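Local coordinates for aminotransferase (Streptomyces pactum, PDB 4ZM4), which belongs to the class-III aminotransferase family of pyridoxal-phosphate-dependent fold-type I proteins and forms a two-chain assembly, at residues P69-Y74 with G326-L331; L142-E147 with H189-G194; H149-S154 with A214-P219; G256-R261 with S278-G283. The protein carries 1 engineered substitution. All coordinates share one frame; numbering follows the deposited sequence.

Interaction 1: residues P69-Y74 with G326-L331; sequences PHLFGY and GKIRSL
L71 and I328 mark the nearest approach of the two backbones, their CA atoms 9.3 Å apart, so the irregular loop 69-74 meets the C-terminal end of helix 315-329 through side chains alone. F72 carries most of it. With CG anti to the backbone N (chi1 177°) and the chain extended from there, K327 runs along one face of the F72 ring, the two sliding past each other in opposite directions. K327 CE sits 3.5 Å from the F72 ring centroid, 2° off the normal, a CH-pi contact squarely over the centre. One bond further on, K327 NZ makes a cation-pi contact with the same ring, 3.9 Å from its centroid. That ammonium is also salt-bridged to E78 and D76. I328 comes in at the rim instead, with CG1 3.9 Å from F72 CZ and near the ring plane. L331 CD1 approaches F72 CE1 obliquely, at 3.8 Å. L71 crosses I328 at about a right angle, and the methyls L71 CD2 and I328 CD1 touch at 4.0 Å. Around this cluster, L334 of helix 334-355 packs on both L71 and F72, Y335 of that helix on I328, and M324 of helix 315-329 on L71 and F72.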
# COMPACT_ATOMS: atom_id res chain seq x y z
N PRO B 69 9.85 9.01 -7.42
CA PRO B 69 9.11 8.50 -8.60
C PRO B 69 9.23 9.31 -9.89
O PRO B 69 9.05 8.74 -10.96
CB PRO B 69 7.63 8.53 -8.16
CG PRO B 69 7.63 8.91 -6.73
CD PRO B 69 8.95 9.55 -6.40
N HIS B 70 9.58 10.59 -9.79
CA HIS B 70 9.41 11.53 -10.89
C HIS B 70 10.69 11.76 -11.64
O HIS B 70 11.36 12.78 -11.48
CB HIS B 70 8.81 12.82 -10.34
CG HIS B 70 7.50 12.59 -9.65
ND1 HIS B 70 7.35 12.68 -8.27
CD2 HIS B 70 6.29 12.24 -10.14
CE1 HIS B 70 6.10 12.38 -7.95
NE2 HIS B 70 5.44 12.12 -9.06
N LEU B 71 11.00 10.83 -12.51
CA LEU B 71 12.19 10.89 -13.34
C LEU B 71 12.09 12.02 -14.38
O LEU B 71 13.11 12.62 -14.77
CB LEU B 71 12.37 9.56 -14.01
CG LEU B 71 13.75 9.18 -14.47
CD1 LEU B 71 14.68 9.00 -13.30
CD2 LEU B 71 13.69 7.89 -15.29
N PHE B 72 10.88 12.30 -14.81
CA PHE B 72 10.61 13.33 -15.81
C PHE B 72 9.92 14.57 -15.22
O PHE B 72 9.40 15.40 -15.96
CB PHE B 72 9.72 12.74 -16.91
CG PHE B 72 10.29 11.50 -17.56
CD1 PHE B 72 11.40 11.60 -18.41
CD2 PHE B 72 9.73 10.25 -17.33
CE1 PHE B 72 11.93 10.47 -19.01
CE2 PHE B 72 10.27 9.11 -17.93
CZ PHE B 72 11.37 9.22 -18.77
N GLY B 73 9.83 14.67 -13.91
CA GLY B 73 9.15 15.80 -13.28
C GLY B 73 7.70 15.55 -13.02
O GLY B 73 7.15 14.51 -13.35
N TYR B 74 7.07 16.52 -12.36
CA TYR B 74 5.69 16.44 -11.95
C TYR B 74 4.76 16.63 -13.14
O TYR B 74 5.14 17.27 -14.13
CB TYR B 74 5.39 17.52 -10.94
CG TYR B 74 6.05 17.39 -9.59
CD1 TYR B 74 5.97 16.22 -8.86
CD2 TYR B 74 6.66 18.50 -8.98
CE1 TYR B 74 6.57 16.12 -7.62
CE2 TYR B 74 7.23 18.40 -7.73
CZ TYR B 74 7.18 17.21 -7.05
OH TYR B 74 7.73 17.12 -5.80
N GLY B 326 7.28 2.05 -20.75
CA GLY B 326 7.23 2.25 -22.19
C GLY B 326 7.94 3.50 -22.62
O GLY B 326 8.80 3.47 -23.51
N LYS B 327 7.66 4.60 -21.93
CA LYS B 327 8.38 5.86 -22.17
C LYS B 327 9.90 5.75 -21.96
O LYS B 327 10.67 6.20 -22.83
CB LYS B 327 7.86 6.97 -21.27
CG LYS B 327 8.60 8.28 -21.39
CD LYS B 327 7.81 9.43 -20.80
CE LYS B 327 8.61 10.70 -20.84
NZ LYS B 327 7.84 11.79 -20.18
N ILE B 328 10.32 5.18 -20.83
CA ILE B 328 11.76 5.02 -20.53
C ILE B 328 12.48 4.16 -21.61
O ILE B 328 13.59 4.46 -22.06
CB ILE B 328 11.97 4.37 -19.16
CG1 ILE B 328 11.60 5.36 -18.05
CG2 ILE B 328 13.41 3.88 -18.98
CD1 ILE B 328 11.55 4.75 -16.66
N ARG B 329 11.81 3.08 -22.00
CA ARG B 329 12.33 2.17 -23.01
C ARG B 329 12.54 2.88 -24.35
O ARG B 329 13.51 2.59 -25.05
CB ARG B 329 11.36 1.01 -23.18
CG ARG B 329 11.78 -0.07 -24.17
CD ARG B 329 10.44 -0.74 -24.49
NE ARG B 329 10.25 -2.10 -24.89
CZ ARG B 329 9.08 -2.59 -25.31
NH1 ARG B 329 8.02 -1.80 -25.45
NH2 ARG B 329 8.97 -3.89 -25.63
N SER B 330 11.66 3.82 -24.67
CA SER B 330 11.72 4.52 -25.94
C SER B 330 12.81 5.59 -25.99
O SER B 330 13.03 6.20 -27.01
CB SER B 330 10.36 5.15 -26.25
OG SER B 330 10.08 6.24 -25.39
N LEU B 331 13.52 5.79 -24.88
CA LEU B 331 14.53 6.86 -24.76
C LEU B 331 15.88 6.25 -24.42
O LEU B 331 16.29 6.23 -23.25
CB LEU B 331 14.10 7.85 -23.66
CG LEU B 331 12.78 8.60 -23.91
CD1 LEU B 331 12.44 9.45 -22.68
CD2 LEU B 331 12.84 9.48 -25.15

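Interaction 2: residues L142-E147 with H189-G194; sequences LVVTFE and HTVQLG
V143 N to H189 O, at 2.9 Å, opens the ladder of backbone hydrogen bonds that joins strands 142-146 and 190-193 in parallel. V143 O then receives V191 N, T145 N goes to V191 O, T145 O receives L193 N, and E147 N closes the series on L193 O. V191 O is gripped twice by one residue: T145 OG1 donates to it at 2.8 Å, from the face of the carbonyl plane opposite to T145 N. A chi1 of 61° sets this hydroxyl between T145's own backbone N and carbonyl carbon, turned to the neighbouring strand. One water donates to E147 OE2 at 2.6 Å and accepts a weak bond from Q192 NE2; E147 is also salt-bridged to R388, and Q192 NE2 bonded to P172 O. Among apolar pairs, V144 CG2 meets V191 CG1 at 4.2 Å and F146 CE1 meets L193 CD1 at 4.0 Å, on the sheet face covered by L201 and L204 of helix 198-208. T145 CG2 and T190 CG2 touch on the other face, at 3.9 Å. Strand 190-193 is an edge strand, within this chain, of the seven-stranded mixed sheet that forms the large-domain core in fold-type I pyridoxal-phosphate proteins.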
# COMPACT_ATOMS: atom_id res chain seq x y z
N LEU B 142 15.80 -16.46 9.50
CA LEU B 142 16.69 -15.33 9.79
C LEU B 142 16.88 -14.41 8.61
O LEU B 142 17.27 -14.87 7.51
CB LEU B 142 18.02 -15.87 10.29
CG LEU B 142 19.08 -14.88 10.77
CD1 LEU B 142 18.58 -14.02 11.95
CD2 LEU B 142 20.36 -15.59 11.17
N VAL B 143 16.67 -13.12 8.81
CA VAL B 143 16.93 -12.12 7.75
C VAL B 143 18.01 -11.14 8.19
O VAL B 143 18.03 -10.72 9.35
CB VAL B 143 15.65 -11.37 7.36
CG1 VAL B 143 15.94 -10.23 6.38
CG2 VAL B 143 14.62 -12.31 6.78
N VAL B 144 18.90 -10.77 7.26
CA VAL B 144 19.99 -9.85 7.53
C VAL B 144 19.70 -8.49 6.88
O VAL B 144 19.26 -8.44 5.71
CB VAL B 144 21.32 -10.37 6.96
CG1 VAL B 144 22.42 -9.32 7.09
CG2 VAL B 144 21.74 -11.69 7.64
N THR B 145 19.90 -7.42 7.65
CA THR B 145 19.76 -6.06 7.15
C THR B 145 21.05 -5.28 7.39
O THR B 145 21.95 -5.75 8.11
CB THR B 145 18.63 -5.33 7.88
OG1 THR B 145 18.93 -5.26 9.27
CG2 THR B 145 17.33 -6.02 7.71
N PHE B 146 21.15 -4.10 6.81
CA PHE B 146 22.28 -3.21 7.10
C PHE B 146 21.78 -1.92 7.75
O PHE B 146 20.74 -1.39 7.40
CB PHE B 146 23.10 -2.92 5.83
CG PHE B 146 23.75 -4.14 5.25
CD1 PHE B 146 25.02 -4.53 5.65
CD2 PHE B 146 23.11 -4.91 4.28
CE1 PHE B 146 25.65 -5.63 5.09
CE2 PHE B 146 23.72 -6.04 3.74
CZ PHE B 146 25.01 -6.39 4.14
N GLU B 147 22.61 -1.35 8.62
CA GLU B 147 22.25 -0.16 9.34
C GLU B 147 22.07 1.04 8.43
O GLU B 147 22.96 1.39 7.63
CB GLU B 147 23.31 0.17 10.39
CG GLU B 147 22.82 1.25 11.35
CD GLU B 147 23.82 1.57 12.42
OE1 GLU B 147 25.02 1.62 12.11
OE2 GLU B 147 23.39 1.80 13.57
N HIS B 189 14.03 -12.33 14.56
CA HIS B 189 14.63 -13.07 13.46
C HIS B 189 15.24 -12.11 12.44
O HIS B 189 15.35 -12.41 11.27
CB HIS B 189 13.58 -14.01 12.83
CG HIS B 189 13.04 -15.02 13.80
ND1 HIS B 189 13.67 -16.21 14.06
CD2 HIS B 189 11.94 -15.00 14.58
CE1 HIS B 189 13.01 -16.87 14.99
NE2 HIS B 189 11.94 -16.17 15.30
N THR B 190 15.58 -10.93 12.90
CA THR B 190 16.18 -9.93 12.07
C THR B 190 17.45 -9.42 12.74
O THR B 190 17.45 -9.09 13.91
CB THR B 190 15.24 -8.75 11.86
OG1 THR B 190 13.98 -9.20 11.36
CG2 THR B 190 15.85 -7.74 10.86
N VAL B 191 18.52 -9.31 11.95
CA VAL B 191 19.85 -9.06 12.42
C VAL B 191 20.41 -7.90 11.56
O VAL B 191 19.92 -7.64 10.45
CB VAL B 191 20.61 -10.42 12.36
CG1 VAL B 191 21.89 -10.38 11.59
CG2 VAL B 191 20.81 -11.00 13.78
N GLN B 192 21.44 -7.22 12.06
CA GLN B 192 21.95 -6.06 11.36
C GLN B 192 23.47 -6.00 11.43
O GLN B 192 24.06 -6.38 12.45
CB GLN B 192 21.34 -4.79 11.94
CG GLN B 192 21.36 -3.61 11.01
CD GLN B 192 20.67 -2.36 11.53
OE1 GLN B 192 19.76 -1.86 10.88
NE2 GLN B 192 21.06 -1.87 12.71
N LEU B 193 24.08 -5.53 10.33
CA LEU B 193 25.48 -5.19 10.25
C LEU B 193 25.64 -3.77 9.70
O LEU B 193 24.73 -3.20 9.15
CB LEU B 193 26.19 -6.08 9.22
CG LEU B 193 26.04 -7.58 9.28
CD1 LEU B 193 26.69 -8.17 8.05
CD2 LEU B 193 26.71 -8.11 10.55
N GLY B 194 26.85 -3.24 9.78
CA GLY B 194 27.21 -1.99 9.14
C GLY B 194 27.40 -2.18 7.64
O GLY B 194 27.95 -3.19 7.19
O HOH W 1 21.64 0.41 14.95

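Interaction 3: residues H149-S154 with A214-P219; sequences HYHGWS and AVIVEP. With P3B ((3E,4R,5R)-4,5-dihydroxy-3-{[(Z)-{3-hydroxy-2-methyl-5-[(phosphonooxy)methyl]pyridin-4(1H)-ylidene}methyl]imino}cyclohex-1-ene-1-carboxylic acid), chain H.
E218 OE2 is gripped by Y150 N at 2.8 Å, a nearly straight bond (171° at the hydrogen) that meets the oxygen almost along its C-O axis. N223 ND2 holds the same oxygen, and E218 OE1 takes A222 N, so both carboxylate oxygens of this buried glutamate have donors. In return, E218 N donates to H149 ND1 at 3.1 Å, arriving in the plane of the imidazole. With chi1 at -69°, H149 CG is anti to its carbonyl carbon, and the ring edge is thereby brought up to the E218 backbone; V217 CG2 packs obliquely beside it, 3.8 Å from H149 CE1. In this fold-type I architecture the cofactor site lies at the C-terminal ends of the parallel strands, and E218 follows directly on strand 212-217. Loop 149-154 packs against that strand end. I216 covers one face of the H151 ring in a CH-pi contact, CG1 standing 3.6 Å from the H151 centroid and 5° off the normal. A water in the ring plane donates to I216 O at 2.7 Å and lies very close to H151 NE2, while H151 ND1 is bonded to D251, itself a hydrogen-bonding partner of P3B. Y150 presents its ring edge to the ligand, CE2 lying 3.3 Å from P3B CAJ. Beyond it, G152 CA comes within 3.5 Å of P3B CAM, and A308 of the second subunit packs on Y150.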
# COMPACT_ATOMS: atom_id res chain seq x y z
N HIS B 149 19.73 1.19 6.19
CA HIS B 149 19.01 0.71 5.03
C HIS B 149 17.54 0.55 5.41
O HIS B 149 17.21 -0.05 6.40
CB HIS B 149 19.57 -0.62 4.52
CG HIS B 149 20.94 -0.50 3.92
ND1 HIS B 149 21.26 -0.96 2.67
CD2 HIS B 149 22.08 0.05 4.41
CE1 HIS B 149 22.53 -0.70 2.40
NE2 HIS B 149 23.05 -0.09 3.45
N TYR B 150 16.66 1.14 4.62
CA TYR B 150 15.28 1.17 4.98
C TYR B 150 14.50 0.29 3.97
O TYR B 150 14.61 0.48 2.74
CB TYR B 150 14.79 2.64 5.01
CG TYR B 150 13.32 2.80 5.34
CD1 TYR B 150 12.83 2.53 6.61
CD2 TYR B 150 12.42 3.27 4.39
CE1 TYR B 150 11.49 2.69 6.92
CE2 TYR B 150 11.07 3.40 4.67
CZ TYR B 150 10.62 3.12 5.93
OH TYR B 150 9.28 3.27 6.18
N HIS B 151 13.68 -0.60 4.51
CA HIS B 151 12.87 -1.48 3.69
C HIS B 151 11.37 -1.39 3.98
O HIS B 151 10.61 -2.33 3.76
CB HIS B 151 13.41 -2.88 3.86
CG HIS B 151 14.88 -2.96 3.59
ND1 HIS B 151 15.42 -2.54 2.40
CD2 HIS B 151 15.91 -3.37 4.37
CE1 HIS B 151 16.73 -2.68 2.45
NE2 HIS B 151 17.06 -3.19 3.63
N GLY B 152 10.92 -0.23 4.42
CA GLY B 152 9.52 0.00 4.72
C GLY B 152 9.27 -0.30 6.17
O GLY B 152 10.21 -0.56 6.92
N TRP B 153 8.01 -0.31 6.56
CA TRP B 153 7.65 -0.31 7.98
C TRP B 153 6.96 -1.58 8.43
O TRP B 153 6.32 -1.59 9.49
CB TRP B 153 6.78 0.92 8.28
CG TRP B 153 5.66 1.20 7.32
CD1 TRP B 153 5.74 1.83 6.13
CD2 TRP B 153 4.28 0.85 7.49
NE1 TRP B 153 4.49 1.88 5.52
CE2 TRP B 153 3.58 1.31 6.36
CE3 TRP B 153 3.58 0.22 8.51
CZ2 TRP B 153 2.21 1.18 6.23
CZ3 TRP B 153 2.25 0.09 8.39
CH2 TRP B 153 1.56 0.55 7.25
N SER B 154 7.09 -2.66 7.65
CA SER B 154 6.48 -3.94 8.06
C SER B 154 7.14 -4.44 9.34
O SER B 154 8.27 -4.08 9.67
CB SER B 154 6.52 -5.01 6.96
OG SER B 154 7.87 -5.34 6.61
N ALA B 214 17.49 -14.80 4.04
CA ALA B 214 17.74 -13.69 3.09
C ALA B 214 18.65 -12.62 3.66
O ALA B 214 18.67 -12.36 4.85
CB ALA B 214 16.42 -13.05 2.66
N VAL B 215 19.41 -12.00 2.78
CA VAL B 215 20.01 -10.73 3.04
C VAL B 215 19.24 -9.70 2.21
O VAL B 215 19.20 -9.79 0.97
CB VAL B 215 21.45 -10.69 2.62
CG1 VAL B 215 22.04 -9.32 2.93
CG2 VAL B 215 22.24 -11.79 3.34
N ILE B 216 18.64 -8.70 2.87
CA ILE B 216 18.02 -7.60 2.13
C ILE B 216 18.93 -6.38 2.19
O ILE B 216 19.57 -6.13 3.24
CB ILE B 216 16.59 -7.30 2.63
CG1 ILE B 216 15.92 -6.23 1.75
CG2 ILE B 216 16.60 -6.84 4.08
CD1 ILE B 216 14.41 -6.24 1.80
N VAL B 217 19.00 -5.62 1.08
CA VAL B 217 19.95 -4.55 0.97
C VAL B 217 19.54 -3.49 -0.06
O VAL B 217 18.96 -3.81 -1.11
CB VAL B 217 21.32 -5.13 0.61
CG1 VAL B 217 21.28 -5.74 -0.77
CG2 VAL B 217 22.41 -4.06 0.71
N GLU B 218 19.79 -2.22 0.26
CA GLU B 218 19.74 -1.13 -0.72
C GLU B 218 21.06 -1.16 -1.46
O GLU B 218 22.09 -0.80 -0.90
CB GLU B 218 19.57 0.24 -0.06
CG GLU B 218 18.19 0.51 0.53
CD GLU B 218 18.07 1.93 1.05
OE1 GLU B 218 18.42 2.89 0.30
OE2 GLU B 218 17.63 2.10 2.21
N PRO B 219 21.05 -1.57 -2.75
CA PRO B 219 22.35 -1.76 -3.40
C PRO B 219 23.17 -0.46 -3.42
O PRO B 219 24.39 -0.51 -3.31
CB PRO B 219 21.99 -2.23 -4.82
CG PRO B 219 20.56 -2.59 -4.77
CD PRO B 219 19.93 -1.85 -3.66
OAH P3B H . 6.26 1.86 1.85
PBA P3B H . 6.85 2.75 0.68
OAI P3B H . 6.95 4.11 1.28
OAC P3B H . 5.97 2.79 -0.56
OAQ P3B H . 8.35 2.05 0.46
CAM P3B H . 9.18 1.59 1.57
CAV P3B H . 10.49 1.65 1.15
CAL P3B H . 11.09 0.45 0.79
NAP P3B H . 12.39 0.49 0.31
CAU P3B H . 13.07 1.68 0.18
CAA P3B H . 14.37 1.71 -0.26
CAW P3B H . 12.51 2.82 0.56
OAE P3B H . 13.23 3.95 0.41
CAX P3B H . 11.19 2.88 1.03
CAJ P3B H . 10.62 4.13 1.44
NAO P3B H . 11.37 5.28 1.54
CAT P3B H . 10.87 6.45 2.04
CAK P3B H . 9.60 6.60 2.67
CAS P3B H . 9.15 7.79 3.24
CAR P3B H . 7.87 7.91 3.81
OAD P3B H . 7.43 9.00 4.22
OAB P3B H . 7.15 6.96 4.00
CAN P3B H . 9.79 8.95 3.04
CAY P3B H . 11.11 8.95 2.25
OAF P3B H . 11.92 9.88 2.99
CAZ P3B H . 11.80 7.54 2.04
OAG P3B H . 12.79 7.44 0.95
O HOH W 2 19.25 -3.88 4.70

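Interaction 4: residues G256-R261 with S278-G283; sequences GFRVAR and SRVMGG. Engineered in segment 278-283: R279 (natural residue Lys). With P3B ((3E,4R,5R)-4,5-dihydroxy-3-{[(Z)-{3-hydroxy-2-methyl-5-[(phosphonooxy)methyl]pyridin-4(1H)-ylidene}methyl]imino}cyclohex-1-ene-1-carboxylic acid), chain H.
F257 and V280 bring together two loops of the large domain of this fold-type I protein, one following strand 247-251 and the other strand 274-277, the latter carrying pocket residue R279. The F257 side chain points toward segment 278-283. Its CB meets V280 CG1 at 3.6 Å, and the ring runs on past V280 to cross M281 obliquely, F257 CE2 lying 3.8 Å from M281 CB. V280 CG1 stands anti to its own backbone N (chi1 172°), which turns that methyl to F257, while CG2 comes obliquely to within 4.2 Å of R258 NE. The R258 guanidinium is bonded elsewhere, to L423 O, T367 OG1 and G68 O. L325 of helix 315-329 and L110 of helix 98-110 also pack on F257. R279, an engineered arginine where the natural sequence has lysine, bends at chi2 away from F257 and runs toward P3B, though its fit against the ligand is too tight to rely on in detail; NH1 is bonded to Y67 O, and Y311 of the second subunit to R279 N. Between the two loops a water sits 2.7 Å from G256 O, to which it probably donates, and accepts a weak bond from V280 N at 3.3 Å.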
# COMPACT_ATOMS: atom_id res chain seq x y z
N GLY B 256 15.92 1.33 -8.73
CA GLY B 256 15.37 0.76 -9.97
C GLY B 256 14.87 1.80 -10.96
O GLY B 256 14.18 2.74 -10.59
N PHE B 257 15.27 1.65 -12.20
CA PHE B 257 14.99 2.63 -13.27
C PHE B 257 15.46 4.02 -12.95
O PHE B 257 14.99 4.99 -13.57
CB PHE B 257 13.51 2.68 -13.62
CG PHE B 257 12.85 1.34 -13.65
CD1 PHE B 257 13.03 0.47 -14.72
CD2 PHE B 257 12.06 0.92 -12.59
CE1 PHE B 257 12.43 -0.76 -14.72
CE2 PHE B 257 11.45 -0.31 -12.60
CZ PHE B 257 11.63 -1.15 -13.66
N ARG B 258 16.43 4.15 -12.06
CA ARG B 258 16.94 5.48 -11.66
C ARG B 258 18.45 5.61 -11.91
O ARG B 258 18.89 6.53 -12.60
CB ARG B 258 16.59 5.69 -10.18
CG ARG B 258 17.38 6.72 -9.41
CD ARG B 258 17.06 8.13 -9.80
NE ARG B 258 15.70 8.55 -9.46
CZ ARG B 258 15.23 9.78 -9.67
NH1 ARG B 258 16.02 10.74 -10.16
NH2 ARG B 258 13.97 10.08 -9.36
N VAL B 259 19.24 4.70 -11.32
CA VAL B 259 20.71 4.74 -11.45
C VAL B 259 21.16 4.15 -12.78
O VAL B 259 22.28 4.39 -13.20
CB VAL B 259 21.44 4.02 -10.29
CG1 VAL B 259 21.09 4.67 -8.97
CG2 VAL B 259 21.08 2.54 -10.25
N ALA B 260 20.25 3.47 -13.45
CA ALA B 260 20.43 2.91 -14.79
C ALA B 260 19.07 2.36 -15.19
O ALA B 260 18.15 2.28 -14.37
CB ALA B 260 21.44 1.78 -14.77
N ARG B 261 18.91 1.99 -16.45
CA ARG B 261 17.62 1.47 -16.92
C ARG B 261 17.23 0.19 -16.15
O ARG B 261 16.10 0.04 -15.71
CB ARG B 261 17.69 1.22 -18.43
CG ARG B 261 16.32 1.14 -19.09
CD ARG B 261 16.42 0.82 -20.57
NE ARG B 261 16.71 -0.59 -20.81
CZ ARG B 261 16.43 -1.25 -21.93
NH1 ARG B 261 16.73 -2.53 -22.01
NH2 ARG B 261 15.86 -0.66 -22.95
N SER B 278 9.50 -0.06 -7.17
CA SER B 278 8.39 0.89 -6.98
C SER B 278 8.79 2.24 -7.60
O SER B 278 9.62 2.29 -8.49
CB SER B 278 8.05 1.03 -5.50
OG SER B 278 6.89 1.80 -5.28
N ARG B 279 8.19 3.34 -7.17
CA ARG B 279 8.69 4.70 -7.44
C ARG B 279 8.72 5.08 -8.90
O ARG B 279 7.69 5.47 -9.43
CB ARG B 279 10.07 4.94 -6.81
CG ARG B 279 10.10 4.68 -5.34
CD ARG B 279 9.50 5.79 -4.50
NE ARG B 279 9.14 5.19 -3.23
CZ ARG B 279 9.78 5.33 -2.07
NH1 ARG B 279 10.87 6.09 -1.92
NH2 ARG B 279 9.28 4.68 -1.02
N VAL B 280 9.88 4.98 -9.56
CA VAL B 280 10.00 5.39 -10.95
C VAL B 280 9.07 4.51 -11.79
O VAL B 280 8.47 4.96 -12.78
CB VAL B 280 11.46 5.31 -11.48
CG1 VAL B 280 11.51 5.56 -12.97
CG2 VAL B 280 12.34 6.31 -10.75
N MET B 281 8.94 3.25 -11.38
CA MET B 281 8.15 2.26 -12.13
C MET B 281 6.75 2.76 -12.44
O MET B 281 6.31 2.60 -13.54
CB MET B 281 8.07 0.94 -11.33
CG MET B 281 7.54 -0.24 -12.14
SD MET B 281 7.59 -1.73 -11.14
CE MET B 281 6.16 -1.45 -10.07
N GLY B 282 6.07 3.34 -11.46
CA GLY B 282 4.73 3.82 -11.63
C GLY B 282 4.58 5.32 -11.76
O GLY B 282 3.46 5.81 -11.76
N GLY B 283 5.68 6.06 -11.87
CA GLY B 283 5.67 7.51 -12.05
C GLY B 283 4.90 8.32 -11.02
O GLY B 283 4.35 9.38 -11.32
OAH P3B H . 6.26 1.86 1.85
PBA P3B H . 6.85 2.75 0.68
OAI P3B H . 6.95 4.11 1.28
OAC P3B H . 5.97 2.79 -0.56
OAQ P3B H . 8.35 2.05 0.46
CAM P3B H . 9.18 1.59 1.57
CAV P3B H . 10.49 1.65 1.15
CAL P3B H . 11.09 0.45 0.79
NAP P3B H . 12.39 0.49 0.31
CAU P3B H . 13.07 1.68 0.18
CAA P3B H . 14.37 1.71 -0.26
CAW P3B H . 12.51 2.82 0.56
OAE P3B H . 13.23 3.95 0.41
CAX P3B H . 11.19 2.88 1.03
CAJ P3B H . 10.62 4.13 1.44
NAO P3B H . 11.37 5.28 1.54
CAT P3B H . 10.87 6.45 2.04
CAK P3B H . 9.60 6.60 2.67
CAS P3B H . 9.15 7.79 3.24
CAR P3B H . 7.87 7.91 3.81
OAD P3B H . 7.43 9.00 4.22
OAB P3B H . 7.15 6.96 4.00
CAN P3B H . 9.79 8.95 3.04
CAY P3B H . 11.11 8.95 2.25
OAF P3B H . 11.92 9.88 2.99
CAZ P3B H . 11.80 7.54 2.04
OAG P3B H . 12.79 7.44 0.95
O HOH W 3 12.71 3.58 -8.52

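How the interactions relate
The four contacts form two touching pairs, 2 with 3 and 1 with 4, and interactions 3 and 4 each contribute to the P3B pocket. Interactions 2 and 3 share the large sheet: strand 142-146 lies between 190-193 and 212-217, with V144 N 2.9 Å from A214 O in a probable hydrogen bond. Interactions 1 and 4 have centres 8 Å apart, L71 CD2 reaching 3.6 Å from F257 O. The nearest atoms of interactions 3 and 4 stay about 6 Å apart, Y150 and G152 touching the ligand in one and R279 lying at it in the other. Interaction 2 stands further back, the T145 side chain about 11 Å from P3B. Interactions 1 and 2 lie on opposite sides of the chain's centre.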